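Local structure of 389aa long hypothetical nucleolar protein (Pyrococcus horikoshii, 5ZVE) at residues Tyr1-Arg10 / Asn23-Glu31; Ser46-Leu54 / Arg63-Phe73. The protein transfers a methyl group from S-adenosyl-L-methionine to the C5 position of cytosine 72 in several tRNAs, leaving 5-methylcytidine and S-adenosyl-L-homocysteine. One frame throughout, in Å; residues are numbered along the deposited sequence.

Contact 1. Residues Tyr1-Arg10 / Asn23-Glu31; sequences YLEAFPKELR and NKIMKKLRE
R10, whose CG rests against M26 SD, turns its guanidinium back onto its own segment: NH2 bonds F5 O at 2.6 Å, almost end-on to the carbonyl (175°), and L2 O more weakly. The sound bond ties R10 of the helix to the residue just after the 3-10 turn; the weak one reaches back into the turn itself. The F5 ring is met by M26, whose CG sits over the ring centre, 3.6 Å from the centroid, while SD, 4.0 Å from the same centroid, makes a Met-aromatic contact with that face. The thioether bends at chi3 (-68°), which brings CE within 3.6 Å of L2 CD2. Y1 lays its ring across the helix, with K27 CB 3.5 Å from the ring centroid in a CH-pi contact. Next to Y1, E3 divides its carboxylate: OE1 accepts from Y1 N at 3.0 Å, and OE2 forms a salt bridge with R30 NH1 at 3.4 Å. A4 CB covers one guanidinium face of R30, but the firmer polar anchor of that arginine is L285 O, met by NE, with W286 adding a cation-pi contact. Residues 1-5, with R10, thus pack against helix 19-29, where helix 7-17 adds Y13 against M26; I25 meets H367 of helix 366-369.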
loop_
_atom_site.group_PDB
_atom_site.type_symbol
_atom_site.label_atom_id
_atom_site.label_comp_id
_atom_site.label_asym_id
_atom_site.label_seq_id
_atom_site.Cartn_x
_atom_site.Cartn_y
_atom_site.Cartn_z
ATOM N N TYR A 1 4.235 -0.801 -22.020
ATOM C CA TYR A 1 4.219 -1.048 -20.582
ATOM C C TYR A 1 4.647 -2.472 -20.223
ATOM O O TYR A 1 5.160 -2.706 -19.130
ATOM C CB TYR A 1 2.830 -0.756 -20.007
ATOM C CG TYR A 1 1.700 -1.516 -20.667
ATOM C CD1 TYR A 1 1.354 -2.797 -20.245
ATOM C CD2 TYR A 1 0.965 -0.947 -21.703
ATOM C CE1 TYR A 1 0.315 -3.490 -20.841
ATOM C CE2 TYR A 1 -0.073 -1.635 -22.307
ATOM C CZ TYR A 1 -0.391 -2.905 -21.874
ATOM O OH TYR A 1 -1.422 -3.592 -22.471
ATOM N N LEU A 2 4.437 -3.412 -21.142
ATOM C CA LEU A 2 4.746 -4.826 -20.905
ATOM C C LEU A 2 6.186 -5.053 -20.462
ATOM O O LEU A 2 6.485 -5.997 -19.733
ATOM C CB LEU A 2 4.467 -5.649 -22.165
ATOM C CG LEU A 2 3.013 -5.681 -22.637
ATOM C CD1 LEU A 2 2.900 -6.412 -23.963
ATOM C CD2 LEU A 2 2.145 -6.341 -21.586
ATOM N N GLU A 3 7.072 -4.170 -20.910
ATOM C CA GLU A 3 8.494 -4.268 -20.616
ATOM C C GLU A 3 8.800 -4.182 -19.120
ATOM O O GLU A 3 9.834 -4.674 -18.662
ATOM C CB GLU A 3 9.257 -3.178 -21.370
ATOM C CG GLU A 3 9.195 -1.791 -20.726
ATOM C CD GLU A 3 8.177 -0.887 -21.380
ATOM O OE1 GLU A 3 7.184 -1.412 -21.931
ATOM O OE2 GLU A 3 8.369 0.351 -21.342
ATOM N N ALA A 4 7.911 -3.543 -18.368
ATOM C CA ALA A 4 8.095 -3.388 -16.929
ATOM C C ALA A 4 8.004 -4.715 -16.183
ATOM O O ALA A 4 8.390 -4.808 -15.017
ATOM C CB ALA A 4 7.080 -2.425 -16.381
ATOM N N PHE A 5 7.489 -5.736 -16.863
ATOM C CA PHE A 5 7.252 -7.034 -16.243
ATOM C C PHE A 5 8.065 -8.113 -16.940
ATOM O O PHE A 5 8.014 -8.229 -18.163
ATOM C CB PHE A 5 5.762 -7.388 -16.293
ATOM C CG PHE A 5 4.867 -6.322 -15.725
ATOM C CD1 PHE A 5 4.426 -5.272 -16.516
ATOM C CD2 PHE A 5 4.467 -6.370 -14.402
ATOM C CE1 PHE A 5 3.612 -4.287 -15.994
ATOM C CE2 PHE A 5 3.649 -5.391 -13.874
ATOM C CZ PHE A 5 3.221 -4.348 -14.671
ATOM N N PRO A 6 8.823 -8.903 -16.165
ATOM C CA PRO A 6 9.618 -9.993 -16.738
ATOM C C PRO A 6 8.717 -10.966 -17.487
ATOM O O PRO A 6 7.542 -11.085 -17.142
ATOM C CB PRO A 6 10.269 -10.648 -15.516
ATOM C CG PRO A 6 9.451 -10.208 -14.352
ATOM C CD PRO A 6 8.922 -8.855 -14.698
ATOM N N LYS A 7 9.259 -11.637 -18.497
ATOM C CA LYS A 7 8.456 -12.424 -19.426
ATOM C C LYS A 7 7.685 -13.557 -18.755
ATOM O O LYS A 7 6.511 -13.768 -19.057
ATOM C CB LYS A 7 9.345 -13.000 -20.531
ATOM C CG LYS A 7 8.585 -13.774 -21.596
ATOM C CD LYS A 7 8.044 -12.826 -22.646
ATOM C CE LYS A 7 6.969 -13.460 -23.506
ATOM N NZ LYS A 7 7.487 -14.604 -24.300
ATOM N N GLU A 8 8.333 -14.284 -17.849
ATOM C CA GLU A 8 7.677 -15.428 -17.220
ATOM C C GLU A 8 6.505 -14.996 -16.342
ATOM O O GLU A 8 5.509 -15.706 -16.246
ATOM C CB GLU A 8 8.667 -16.263 -16.402
ATOM C CG GLU A 8 9.417 -15.520 -15.322
ATOM C CD GLU A 8 10.069 -16.472 -14.333
ATOM O OE1 GLU A 8 10.748 -15.999 -13.397
ATOM O OE2 GLU A 8 9.894 -17.700 -14.488
ATOM N N LEU A 9 6.625 -13.837 -15.701
ATOM C CA LEU A 9 5.515 -13.285 -14.933
ATOM C C LEU A 9 4.370 -12.886 -15.861
ATOM O O LEU A 9 3.196 -13.079 -15.535
ATOM C CB LEU A 9 5.963 -12.087 -14.095
ATOM C CG LEU A 9 4.858 -11.436 -13.259
ATOM C CD1 LEU A 9 4.329 -12.410 -12.222
ATOM C CD2 LEU A 9 5.350 -10.165 -12.596
ATOM N N ARG A 10 4.714 -12.303 -17.006
ATOM C CA ARG A 10 3.712 -11.926 -17.999
ATOM C C ARG A 10 2.926 -13.146 -18.456
ATOM O O ARG A 10 1.699 -13.103 -18.546
ATOM C CB ARG A 10 4.357 -11.222 -19.194
ATOM C CG ARG A 10 5.082 -9.948 -18.812
ATOM C CD ARG A 10 5.105 -8.940 -19.945
ATOM N NE ARG A 10 5.687 -9.456 -21.178
ATOM C CZ ARG A 10 6.967 -9.316 -21.515
ATOM N NH1 ARG A 10 7.405 -9.802 -22.666
ATOM N NH2 ARG A 10 7.810 -8.688 -20.704
ATOM N N ASN A 23 -3.307 -7.964 -19.729
ATOM C CA ASN A 23 -2.748 -6.770 -20.352
ATOM C C ASN A 23 -3.307 -5.494 -19.729
ATOM O O ASN A 23 -2.585 -4.509 -19.563
ATOM C CB ASN A 23 -3.002 -6.776 -21.864
ATOM C CG ASN A 23 -2.016 -7.659 -22.620
ATOM O OD1 ASN A 23 -0.866 -7.820 -22.213
ATOM N ND2 ASN A 23 -2.468 -8.234 -23.727
ATOM N N LYS A 24 -4.592 -5.522 -19.380
ATOM C CA LYS A 24 -5.243 -4.384 -18.729
ATOM C C LYS A 24 -4.701 -4.158 -17.324
ATOM O O LYS A 24 -4.575 -3.023 -16.876
ATOM C CB LYS A 24 -6.758 -4.585 -18.661
ATOM C CG LYS A 24 -7.477 -4.442 -19.989
ATOM C CD LYS A 24 -8.895 -4.990 -19.903
ATOM C CE LYS A 24 -9.612 -4.870 -21.236
ATOM N NZ LYS A 24 -10.977 -5.460 -21.187
ATOM N N ILE A 25 -4.395 -5.247 -16.629
ATOM C CA ILE A 25 -3.882 -5.170 -15.267
ATOM C C ILE A 25 -2.461 -4.607 -15.264
ATOM O O ILE A 25 -2.144 -3.691 -14.503
ATOM C CB ILE A 25 -3.898 -6.549 -14.584
ATOM C CG1 ILE A 25 -5.320 -6.915 -14.159
ATOM C CG2 ILE A 25 -2.954 -6.573 -13.387
ATOM C CD1 ILE A 25 -5.573 -8.409 -14.079
ATOM N N MET A 26 -1.613 -5.141 -16.134
ATOM C CA MET A 26 -0.231 -4.684 -16.213
ATOM C C MET A 26 -0.146 -3.229 -16.662
ATOM O O MET A 26 0.666 -2.467 -16.147
ATOM C CB MET A 26 0.574 -5.581 -17.150
ATOM C CG MET A 26 1.007 -6.882 -16.509
ATOM S SD MET A 26 2.038 -7.896 -17.583
ATOM C CE MET A 26 0.867 -8.378 -18.847
ATOM N N LYS A 27 -0.994 -2.846 -17.611
ATOM C CA LYS A 27 -1.034 -1.463 -18.075
ATOM C C LYS A 27 -1.353 -0.502 -16.936
ATOM O O LYS A 27 -0.700 0.529 -16.780
ATOM C CB LYS A 27 -2.060 -1.291 -19.195
ATOM C CG LYS A 27 -2.124 0.135 -19.735
ATOM C CD LYS A 27 -3.226 0.305 -20.767
ATOM C CE LYS A 27 -3.585 1.777 -20.955
ATOM N NZ LYS A 27 -4.783 1.954 -21.828
ATOM N N LYS A 28 -2.370 -0.836 -16.148
ATOM C CA LYS A 28 -2.791 0.028 -15.052
ATOM C C LYS A 28 -1.816 -0.021 -13.880
ATOM O O LYS A 28 -1.627 0.982 -13.190
ATOM C CB LYS A 28 -4.201 -0.347 -14.592
ATOM C CG LYS A 28 -5.278 0.064 -15.581
ATOM C CD LYS A 28 -4.944 1.412 -16.213
ATOM C CE LYS A 28 -6.049 1.888 -17.141
ATOM N NZ LYS A 28 -5.701 3.188 -17.782
ATOM N N LEU A 29 -1.191 -1.180 -13.668
ATOM C CA LEU A 29 -0.207 -1.341 -12.599
ATOM C C LEU A 29 0.968 -0.380 -12.758
ATOM O O LEU A 29 1.605 0.005 -11.774
ATOM C CB LEU A 29 0.320 -2.781 -12.551
ATOM C CG LEU A 29 -0.490 -3.829 -11.785
ATOM C CD1 LEU A 29 0.213 -5.185 -11.834
ATOM C CD2 LEU A 29 -0.712 -3.390 -10.349
ATOM N N ARG A 30 1.248 0.018 -13.994
ATOM C CA ARG A 30 2.368 0.919 -14.248
ATOM C C ARG A 30 2.062 2.343 -13.797
ATOM O O ARG A 30 2.967 3.156 -13.640
ATOM C CB ARG A 30 2.734 0.921 -15.734
ATOM C CG ARG A 30 4.120 1.492 -16.031
ATOM C CD ARG A 30 5.068 0.389 -16.399
ATOM N NE ARG A 30 6.476 0.787 -16.389
ATOM C CZ ARG A 30 7.145 1.261 -17.436
ATOM N NH1 ARG A 30 6.550 1.406 -18.611
ATOM N NH2 ARG A 30 8.426 1.573 -17.301
ATOM N N GLU A 31 0.785 2.626 -13.560
ATOM C CA GLU A 31 0.338 3.972 -13.210
ATOM C C GLU A 31 -0.037 4.079 -11.732
ATOM O O GLU A 31 -0.379 3.076 -11.100
ATOM C CB GLU A 31 -0.865 4.373 -14.071
ATOM C CG GLU A 31 -0.714 4.117 -15.563
ATOM C CD GLU A 31 -1.986 4.445 -16.331
ATOM O OE1 GLU A 31 -3.001 4.787 -15.686
ATOM O OE2 GLU A 31 -1.975 4.356 -17.577
#

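Contact 2. Residues Ser46-Leu54 / Arg63-Phe73; sequences SREKLIGEL and RSPYLPEGLYF
R47 reaches from the first turn of its helix into the loop 64-69 and the start of strand 70-73, where the guanidinium is held among backbone carbonyls. Its CG is anti to the backbone N (chi1 -170°), which sends the chain off the helix toward G70. There NH2 donates to G70 O at 3.0 Å, in the carbonyl plane on a lone pair, an oxygen that also accepts from S64 N; NE adds a weak bond to it. R63 CB lies 3.8 Å above one guanidinium face and P68 O over the opposite one, 3.0 Å from R47 NE at an angle too poor for a hydrogen bond. S64 O lies at the edge, so close to R47 NH2 that the modelled distance is doubtful; a water joins the same oxygen to R47 NH1. S64 OG accepts from Y66 N, an ST turn, and at 3.0 Å from L67 N, completing an ST motif; an alanine here would probably leave both amides without that acceptor and let the loop carbonyls around R47 shift. R63 itself folds over the helix, R63 NH1 meeting E48 OE1 in a salt bridge with the two planar groups 31° apart. Beneath it, I51 CD1 touches L71 CD2 at 3.6 Å, and L50 and L54 also meet L71. L54 CD1 closes the row at the edge of F73, 3.9 Å from CZ. Helix 47-54 runs 24° from parallel to strand 70-73, the axes 10.1 Å apart, consistent with a helix lying on the antiparallel sheet of a ferredoxin-like domain. L71 packs on I38 and V40 of strand 35-40, and E69 OE2 forms a salt bridge with R191 of helix 184-193 and a hydrogen bond with H214 of helix 210-218.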
loop_
_atom_site.group_PDB
_atom_site.type_symbol
_atom_site.label_atom_id
_atom_site.label_comp_id
_atom_site.label_asym_id
_atom_site.label_seq_id
_atom_site.Cartn_x
_atom_site.Cartn_y
_atom_site.Cartn_z
ATOM N N SER A 46 -13.713 14.459 12.852
ATOM C CA SER A 46 -14.751 13.836 12.044
ATOM C C SER A 46 -14.409 14.028 10.577
ATOM O O SER A 46 -13.566 14.852 10.238
ATOM C CB SER A 46 -16.121 14.439 12.347
ATOM O OG SER A 46 -16.241 15.724 11.759
ATOM N N ARG A 47 -15.065 13.266 9.710
ATOM C CA ARG A 47 -14.820 13.351 8.274
ATOM C C ARG A 47 -15.090 14.757 7.706
ATOM O O ARG A 47 -14.261 15.320 6.988
ATOM C CB ARG A 47 -15.681 12.318 7.548
ATOM C CG ARG A 47 -15.358 12.130 6.080
ATOM C CD ARG A 47 -16.567 11.553 5.375
ATOM N NE ARG A 47 -16.265 10.394 4.548
ATOM C CZ ARG A 47 -17.195 9.610 4.015
ATOM N NH1 ARG A 47 -18.481 9.866 4.226
ATOM N NH2 ARG A 47 -16.843 8.569 3.272
ATOM N N GLU A 48 -16.245 15.327 8.024
ATOM C CA GLU A 48 -16.621 16.601 7.421
ATOM C C GLU A 48 -15.719 17.734 7.894
ATOM O O GLU A 48 -15.354 18.607 7.112
ATOM C CB GLU A 48 -18.084 16.927 7.714
ATOM C CG GLU A 48 -19.044 15.874 7.185
ATOM C CD GLU A 48 -18.789 15.537 5.725
ATOM O OE1 GLU A 48 -18.792 16.460 4.891
ATOM O OE2 GLU A 48 -18.568 14.348 5.409
ATOM N N LYS A 49 -15.356 17.708 9.170
ATOM C CA LYS A 49 -14.421 18.683 9.718
ATOM C C LYS A 49 -13.078 18.646 8.994
ATOM O O LYS A 49 -12.526 19.694 8.651
ATOM C CB LYS A 49 -14.224 18.446 11.214
ATOM C CG LYS A 49 -15.441 18.808 12.059
ATOM C CD LYS A 49 -15.466 20.285 12.415
ATOM C CE LYS A 49 -14.586 20.566 13.628
ATOM N NZ LYS A 49 -14.821 21.917 14.218
ATOM N N LEU A 50 -12.550 17.440 8.775
ATOM C CA LEU A 50 -11.280 17.273 8.071
ATOM C C LEU A 50 -11.358 17.821 6.649
ATOM O O LEU A 50 -10.447 18.504 6.192
ATOM C CB LEU A 50 -10.863 15.800 8.041
ATOM C CG LEU A 50 -9.594 15.509 7.238
ATOM C CD1 LEU A 50 -8.443 16.391 7.707
ATOM C CD2 LEU A 50 -9.211 14.028 7.316
ATOM N N ILE A 51 -12.454 17.514 5.963
ATOM C CA ILE A 51 -12.707 18.033 4.624
ATOM C C ILE A 51 -12.591 19.554 4.611
ATOM O O ILE A 51 -11.925 20.122 3.743
ATOM C CB ILE A 51 -14.100 17.616 4.124
ATOM C CG1 ILE A 51 -14.064 16.181 3.608
ATOM C CG2 ILE A 51 -14.613 18.566 3.043
ATOM C CD1 ILE A 51 -15.413 15.674 3.202
ATOM N N GLY A 52 -13.242 20.203 5.577
ATOM C CA GLY A 52 -13.128 21.643 5.735
ATOM C C GLY A 52 -11.678 22.092 5.806
ATOM O O GLY A 52 -11.303 23.091 5.195
ATOM N N GLU A 53 -10.860 21.344 6.547
ATOM C CA GLU A 53 -9.440 21.660 6.700
ATOM C C GLU A 53 -8.670 21.472 5.399
ATOM O O GLU A 53 -7.783 22.262 5.077
ATOM C CB GLU A 53 -8.807 20.807 7.805
ATOM C CG GLU A 53 -9.291 21.157 9.199
ATOM C CD GLU A 53 -9.028 22.611 9.549
ATOM O OE1 GLU A 53 -7.988 23.154 9.115
ATOM O OE2 GLU A 53 -9.869 23.218 10.248
ATOM N N LEU A 54 -9.009 20.424 4.657
ATOM C CA LEU A 54 -8.333 20.137 3.399
ATOM C C LEU A 54 -8.744 21.106 2.292
ATOM O O LEU A 54 -7.946 21.428 1.411
ATOM C CB LEU A 54 -8.608 18.696 2.966
ATOM C CG LEU A 54 -8.072 17.611 3.905
ATOM C CD1 LEU A 54 -8.566 16.232 3.489
ATOM C CD2 LEU A 54 -6.549 17.650 3.941
ATOM N N ARG A 63 -15.732 12.138 -0.848
ATOM C CA ARG A 63 -16.184 11.190 0.169
ATOM C C ARG A 63 -16.456 9.801 -0.408
ATOM O O ARG A 63 -16.941 9.663 -1.527
ATOM C CB ARG A 63 -17.446 11.718 0.857
ATOM C CG ARG A 63 -17.181 12.787 1.911
ATOM C CD ARG A 63 -18.464 13.489 2.317
ATOM N NE ARG A 63 -18.916 14.382 1.262
ATOM C CZ ARG A 63 -18.886 15.706 1.330
ATOM N NH1 ARG A 63 -18.458 16.317 2.423
ATOM N NH2 ARG A 63 -19.311 16.417 0.302
ATOM N N SER A 64 -16.155 8.763 0.361
ATOM C CA SER A 64 -16.549 7.422 -0.037
ATOM C C SER A 64 -17.929 7.110 0.536
ATOM O O SER A 64 -18.187 7.364 1.711
ATOM C CB SER A 64 -15.519 6.388 0.422
ATOM O OG SER A 64 -16.067 5.081 0.417
ATOM N N PRO A 65 -18.833 6.585 -0.307
ATOM C CA PRO A 65 -20.168 6.168 0.134
ATOM C C PRO A 65 -20.165 4.795 0.809
ATOM O O PRO A 65 -21.190 4.371 1.338
ATOM C CB PRO A 65 -20.969 6.143 -1.170
ATOM C CG PRO A 65 -19.953 5.815 -2.215
ATOM C CD PRO A 65 -18.666 6.459 -1.768
ATOM N N TYR A 66 -19.026 4.112 0.786
ATOM C CA TYR A 66 -18.903 2.792 1.401
ATOM C C TYR A 66 -18.149 2.833 2.733
ATOM O O TYR A 66 -18.448 2.075 3.653
ATOM C CB TYR A 66 -18.200 1.827 0.454
ATOM C CG TYR A 66 -19.010 1.405 -0.750
ATOM C CD1 TYR A 66 -20.162 0.643 -0.602
ATOM C CD2 TYR A 66 -18.593 1.719 -2.040
ATOM C CE1 TYR A 66 -20.899 0.236 -1.700
ATOM C CE2 TYR A 66 -19.322 1.312 -3.146
ATOM C CZ TYR A 66 -20.472 0.569 -2.968
ATOM O OH TYR A 66 -21.208 0.152 -4.054
ATOM N N LEU A 67 -17.163 3.715 2.823
ATOM C CA LEU A 67 -16.392 3.884 4.049
ATOM C C LEU A 67 -16.569 5.290 4.600
ATOM O O LEU A 67 -15.993 6.240 4.064
ATOM C CB LEU A 67 -14.907 3.618 3.808
ATOM C CG LEU A 67 -14.440 2.199 3.497
ATOM C CD1 LEU A 67 -13.001 2.269 3.093
ATOM C CD2 LEU A 67 -14.596 1.309 4.709
ATOM N N PRO A 68 -17.367 5.428 5.669
ATOM C CA PRO A 68 -17.570 6.734 6.309
ATOM C C PRO A 68 -16.258 7.380 6.763
ATOM O O PRO A 68 -16.225 8.588 6.979
ATOM C CB PRO A 68 -18.477 6.413 7.509
ATOM C CG PRO A 68 -18.461 4.931 7.650
ATOM C CD PRO A 68 -18.167 4.367 6.303
ATOM N N GLU A 69 -15.193 6.599 6.896
ATOM C CA GLU A 69 -13.901 7.180 7.242
ATOM C C GLU A 69 -13.018 7.369 6.008
ATOM O O GLU A 69 -11.839 7.710 6.128
ATOM C CB GLU A 69 -13.175 6.318 8.282
ATOM C CG GLU A 69 -12.780 4.922 7.803
ATOM C CD GLU A 69 -13.878 3.896 8.015
ATOM O OE1 GLU A 69 -14.996 4.093 7.489
ATOM O OE2 GLU A 69 -13.619 2.891 8.708
ATOM N N GLY A 70 -13.577 7.155 4.820
ATOM C CA GLY A 70 -12.793 7.246 3.599
ATOM C C GLY A 70 -12.899 8.559 2.833
ATOM O O GLY A 70 -13.996 9.042 2.559
ATOM N N LEU A 71 -11.750 9.120 2.466
ATOM C CA LEU A 71 -11.690 10.270 1.567
ATOM C C LEU A 71 -10.685 9.970 0.481
ATOM O O LEU A 71 -9.672 9.326 0.744
ATOM C CB LEU A 71 -11.286 11.551 2.301
ATOM C CG LEU A 71 -12.307 12.241 3.206
ATOM C CD1 LEU A 71 -11.650 13.376 3.957
ATOM C CD2 LEU A 71 -13.473 12.744 2.396
ATOM N N TYR A 72 -10.941 10.435 -0.736
ATOM C CA TYR A 72 -9.972 10.213 -1.796
ATOM C C TYR A 72 -9.782 11.440 -2.677
ATOM O O TYR A 72 -10.649 12.312 -2.763
ATOM C CB TYR A 72 -10.370 8.992 -2.644
ATOM C CG TYR A 72 -11.608 9.174 -3.490
ATOM C CD1 TYR A 72 -11.519 9.698 -4.775
ATOM C CD2 TYR A 72 -12.864 8.810 -3.013
ATOM C CE1 TYR A 72 -12.645 9.867 -5.556
ATOM C CE2 TYR A 72 -13.999 8.977 -3.790
ATOM C CZ TYR A 72 -13.881 9.508 -5.060
ATOM O OH TYR A 72 -14.995 9.683 -5.847
ATOM N N PHE A 73 -8.620 11.500 -3.315
ATOM C CA PHE A 73 -8.301 12.577 -4.232
ATOM C C PHE A 73 -8.168 12.010 -5.631
ATOM O O PHE A 73 -7.624 10.921 -5.819
ATOM C CB PHE A 73 -7.011 13.288 -3.819
ATOM C CG PHE A 73 -7.023 13.796 -2.405
ATOM C CD1 PHE A 73 -6.689 12.966 -1.349
ATOM C CD2 PHE A 73 -7.377 15.111 -2.134
ATOM C CE1 PHE A 73 -6.704 13.436 -0.049
ATOM C CE2 PHE A 73 -7.392 15.586 -0.839
ATOM C CZ PHE A 73 -7.058 14.747 0.208
HETATM O O HOH W 1 -19.731 7.076 3.624
#

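In the fold
Both contacts belong to the ferredoxin-like region, in series along the chain, their centres 32 Å apart. They do not touch and hold different elements: the chain start and helix 19-29 in one, helix 47-56 and strand 70-74 in the other. Contact 1 is partly buried and relies on sulfur, ring faces and alkyl groups, with its cross-segment ion pair at the margin. Contact 2 is the more buried: leucine and isoleucine seat a helix on a sheet, and an arginine bonded to backbone carbonyls bridges it to the adjoining loop. Neither touches the active site: the L29 side chain lies about 9 Å from that of C323, the predicted nucleophile, and the L67 side chain about 13 Å from bound S-adenosyl-L-homocysteine.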